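Local atomic coordinates of 450aa long hypothetical fmu protein (PDB entry 2YXL), a protein that probably methylates RNA cytosine at carbon 5 with S-adenosyl-L-methionine as the methyl donor, as a member of the RsmB/NOP family. Residues Y155-S159 against W160-R164; G203-E207 against D208-V212. One frame throughout, in Å; residues are numbered along the deposited sequence.

Interaction 1 of 2, residues Y155-S159 against W160-R164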
# COMPACT_ATOMS: atom_id res chain seq x y z
N TYR A 155 -6.23 15.69 11.70
CA TYR A 155 -5.26 14.76 11.14
C TYR A 155 -5.89 13.70 10.25
O TYR A 155 -5.18 12.99 9.53
CB TYR A 155 -4.43 14.09 12.24
CG TYR A 155 -3.53 15.01 13.03
CD1 TYR A 155 -3.08 14.65 14.30
CD2 TYR A 155 -3.13 16.25 12.53
CE1 TYR A 155 -2.24 15.48 15.04
CE2 TYR A 155 -2.30 17.10 13.26
CZ TYR A 155 -1.86 16.70 14.52
OH TYR A 155 -1.04 17.52 15.26
N LEU A 156 -7.22 13.60 10.30
CA LEU A 156 -7.97 12.54 9.60
C LEU A 156 -7.45 11.16 10.01
O LEU A 156 -7.12 10.33 9.16
CB LEU A 156 -7.96 12.74 8.08
CG LEU A 156 -8.34 14.11 7.50
CD1 LEU A 156 -8.16 14.14 5.99
CD2 LEU A 156 -9.76 14.52 7.88
N ALA A 157 -7.38 10.92 11.31
CA ALA A 157 -6.79 9.71 11.87
C ALA A 157 -7.39 9.38 13.24
O ALA A 157 -7.82 10.29 13.95
CB ALA A 157 -5.28 9.86 11.98
N PRO A 158 -7.42 8.08 13.61
CA PRO A 158 -7.94 7.73 14.94
C PRO A 158 -7.00 8.19 16.05
O PRO A 158 -5.78 8.25 15.84
CB PRO A 158 -8.02 6.20 14.90
CG PRO A 158 -7.01 5.80 13.88
CD PRO A 158 -6.98 6.89 12.86
N SER A 159 -7.57 8.51 17.20
CA SER A 159 -6.84 9.08 18.33
C SER A 159 -5.64 8.24 18.80
O SER A 159 -4.60 8.79 19.15
CB SER A 159 -7.79 9.34 19.51
OG SER A 159 -7.20 10.21 20.46
N TRP A 160 -5.80 6.91 18.79
CA TRP A 160 -4.73 6.00 19.20
C TRP A 160 -3.52 6.09 18.28
O TRP A 160 -2.38 6.00 18.75
CB TRP A 160 -5.23 4.55 19.30
CG TRP A 160 -5.34 3.83 17.98
CD1 TRP A 160 -6.44 3.72 17.18
CD2 TRP A 160 -4.29 3.10 17.31
NE1 TRP A 160 -6.15 2.99 16.06
CE2 TRP A 160 -4.84 2.59 16.11
CE3 TRP A 160 -2.94 2.84 17.60
CZ2 TRP A 160 -4.09 1.83 15.20
CZ3 TRP A 160 -2.20 2.09 16.70
CH2 TRP A 160 -2.77 1.59 15.52
N LEU A 161 -3.77 6.26 16.98
CA LEU A 161 -2.70 6.38 15.99
C LEU A 161 -1.98 7.71 16.15
O LEU A 161 -0.75 7.75 16.17
CB LEU A 161 -3.25 6.25 14.57
CG LEU A 161 -2.47 5.47 13.50
CD1 LEU A 161 -2.72 6.07 12.12
CD2 LEU A 161 -0.96 5.37 13.76
N ILE A 162 -2.76 8.79 16.26
CA ILE A 162 -2.22 10.13 16.49
C ILE A 162 -1.29 10.14 17.70
O ILE A 162 -0.20 10.70 17.65
CB ILE A 162 -3.35 11.17 16.69
CG1 ILE A 162 -4.19 11.29 15.41
CG2 ILE A 162 -2.78 12.53 17.11
CD1 ILE A 162 -5.48 12.09 15.56
N GLU A 163 -1.74 9.50 18.78
CA GLU A 163 -0.96 9.39 20.01
C GLU A 163 0.32 8.59 19.77
O GLU A 163 1.41 9.02 20.17
CB GLU A 163 -1.81 8.73 21.11
CG GLU A 163 -1.41 9.12 22.53
CD GLU A 163 -1.66 10.59 22.84
OE1 GLU A 163 -0.79 11.22 23.49
OE2 GLU A 163 -2.73 11.12 22.44
N ARG A 164 0.19 7.46 19.09
CA ARG A 164 1.31 6.57 18.79
C ARG A 164 2.35 7.22 17.88
O ARG A 164 3.55 7.01 18.06
CB ARG A 164 0.80 5.25 18.19
CG ARG A 164 1.78 4.08 18.24
CD ARG A 164 1.95 3.54 19.66
NE ARG A 164 2.70 2.29 19.67
CZ ARG A 164 2.15 1.08 19.74
NH1 ARG A 164 0.83 0.94 19.80
NH2 ARG A 164 2.92 0.00 19.74
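I162 folds back from the first turn of its helix against Y155, its CG2 methyl meeting CD1 of the tyrosine at 3.5 Å. The approach is to the edge of the ring, with CG1 of I162 in the ring plane, and the two side chains run obliquely past one another. In the isoleucine CG1 lies beside the backbone N and anti to the carbonyl carbon (chi1 -64°), which leaves CG2 opposite the N and facing the tyrosine. Both branches of the β-branched residue are used, for CG1 packs 3.9 Å from CB of A157 and CD1 comes near A157 O. An alanine in place of I162 would remove both branches and would probably open a gap beside the Y155 edge and the A157 methyl, on the side the isoleucine fills. Beneath these side chains the backbone makes a helix start: P158 is the N-cap of helix 159-169, and its carbonyl O accepts the amide N of I162 at 3.1 Å in a nearly straight bond (173°), with a weak second one from L161 N. S159 O takes E163 N at 3.0 Å one step on. Proline suits the cap because the helix asks nothing of an N-H there, and its ring serves as an apolar surface: CB of P158 lies 3.7 Å from CD1 of W160, and CG lies 3.8 Å from CB of L161, these side chains pointing the same way. CB of L161 in turn sits over the centre of one indole face. Farther out, E152, in the preceding helix 147-155, accepts a hydrogen bond from S159 N, the first residue of the new helix; F177 lies nearly parallel to the Y155 ring, and W354 of helix 352-355 touches P158.

Interaction 2 of 2, residues G203-E207 against D208-V212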
# COMPACT_ATOMS: atom_id res chain seq x y z
N GLY A 203 10.47 8.18 -22.60
CA GLY A 203 10.00 8.60 -23.93
C GLY A 203 8.67 7.99 -24.33
O GLY A 203 7.80 8.68 -24.86
N GLU A 204 8.51 6.69 -24.07
CA GLU A 204 7.28 5.96 -24.37
C GLU A 204 6.11 6.46 -23.52
O GLU A 204 4.97 6.50 -23.99
CB GLU A 204 7.48 4.45 -24.18
CG GLU A 204 6.36 3.58 -24.78
CD GLU A 204 6.40 2.14 -24.28
OE1 GLU A 204 7.50 1.56 -24.18
OE2 GLU A 204 5.31 1.59 -24.00
N LEU A 205 6.40 6.83 -22.27
CA LEU A 205 5.40 7.41 -21.37
C LEU A 205 5.03 8.83 -21.78
O LEU A 205 3.85 9.20 -21.78
CB LEU A 205 5.89 7.39 -19.92
CG LEU A 205 6.00 6.04 -19.20
CD1 LEU A 205 6.82 6.20 -17.94
CD2 LEU A 205 4.62 5.46 -18.89
N GLU A 206 6.03 9.63 -22.14
CA GLU A 206 5.81 10.99 -22.61
C GLU A 206 5.24 11.03 -24.03
O GLU A 206 4.81 12.08 -24.51
CB GLU A 206 7.10 11.82 -22.52
CG GLU A 206 7.52 12.14 -21.09
CD GLU A 206 8.76 13.02 -21.00
OE1 GLU A 206 8.91 13.72 -19.98
OE2 GLU A 206 9.59 13.01 -21.94
N GLU A 207 5.23 9.87 -24.70
CA GLU A 207 4.55 9.72 -25.99
C GLU A 207 3.04 9.76 -25.77
O GLU A 207 2.30 10.26 -26.62
CB GLU A 207 4.96 8.40 -26.66
CG GLU A 207 5.12 8.50 -28.17
CD GLU A 207 6.44 9.13 -28.59
OE1 GLU A 207 7.43 9.01 -27.84
OE2 GLU A 207 6.49 9.74 -29.68
N ASP A 208 2.60 9.22 -24.64
CA ASP A 208 1.25 9.44 -24.13
C ASP A 208 1.19 10.80 -23.43
O ASP A 208 2.16 11.57 -23.48
CB ASP A 208 0.87 8.35 -23.12
CG ASP A 208 0.39 7.07 -23.79
OD1 ASP A 208 0.67 5.98 -23.23
OD2 ASP A 208 -0.26 7.13 -24.85
N GLY A 209 0.07 11.10 -22.79
CA GLY A 209 -0.05 12.33 -22.00
C GLY A 209 0.35 12.10 -20.55
O GLY A 209 -0.37 12.52 -19.64
N VAL A 210 1.48 11.44 -20.34
CA VAL A 210 1.93 11.07 -19.00
C VAL A 210 3.09 11.94 -18.53
O VAL A 210 4.15 11.96 -19.15
CB VAL A 210 2.30 9.57 -18.89
CG1 VAL A 210 2.69 9.20 -17.47
CG2 VAL A 210 1.14 8.69 -19.36
N GLU A 211 2.86 12.66 -17.43
CA GLU A 211 3.88 13.48 -16.79
C GLU A 211 4.79 12.58 -15.95
O GLU A 211 4.31 11.83 -15.09
CB GLU A 211 3.20 14.53 -15.92
CG GLU A 211 4.10 15.64 -15.40
CD GLU A 211 3.33 16.77 -14.73
OE1 GLU A 211 3.97 17.65 -14.13
OE2 GLU A 211 2.07 16.77 -14.80
N VAL A 212 6.09 12.66 -16.21
CA VAL A 212 7.08 11.77 -15.59
C VAL A 212 8.17 12.54 -14.85
O VAL A 212 8.73 13.50 -15.39
CB VAL A 212 7.75 10.84 -16.65
CG1 VAL A 212 8.51 9.71 -15.97
CG2 VAL A 212 6.72 10.28 -17.62
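L205 and V212 meet through the placing of their γ carbons: V212 sets CG1 opposite its backbone N (chi1 -166°), which leaves CG2 beside the N, as CG is in L205 (chi1 -70°). CG2 of V212 comes within 3.8 Å of CB of L205, with CD1 of the leucine a little farther off, and the two side chains cross at about a right angle. The same methyl has a second neighbour, CG of E206, at 4.0 Å. The glutamate chain runs extended beyond that carbon, so its aliphatic part lies by the valine while the carboxylate is carried outward, a division of labour that suits a long acidic residue on an exposed surface. V210 approaches differently, over the backbone: its CB lies 3.3 Å from O of L205, and 4.3 Å from CB of that leucine. The loop itself leaves the helix with a weak bond, D208 N to L205 O at 3.1 Å and a bent 121° at the hydrogen, and G209 passes the exposed bend without a side chain. This is the descent from helix 198-207 to strand 212-214, an edge strand of the antiparallel sheet of the ferredoxin-like domain. V210 in the loop and V212 at the start of the strand both point toward the helix, while L205 also rests on L222 and I224 of the adjoining strand 221-225 and V210 touches I224 and Y228. The contact therefore depends on dispersion and shape more than on hydrogen bonding. The acidic groups stay at its margin, where E204 OE2 and D208 OD1, 6.4 Å apart, would probably repel one another slightly, and K240, which touches E204, may offset this.

Interactions 1 and 2 follow one another along the chain, the first at the start of the ferredoxin-like domain and the second within it, yet they lie on opposite sides of the centre of the chain, with their own centres 38 Å apart and their nearest atoms about 23 Å apart. Residues 155-164 join helix 147-155 to helix 159-169, while residues 203-212 lead from helix 198-207 to strand 212-214. Interaction 1 is the more deeply buried and borders helix 352-355 of the methyltransferase region; interaction 2 is a surface contact. Both lie away from the sinefungin pocket and the predicted nucleophile C390.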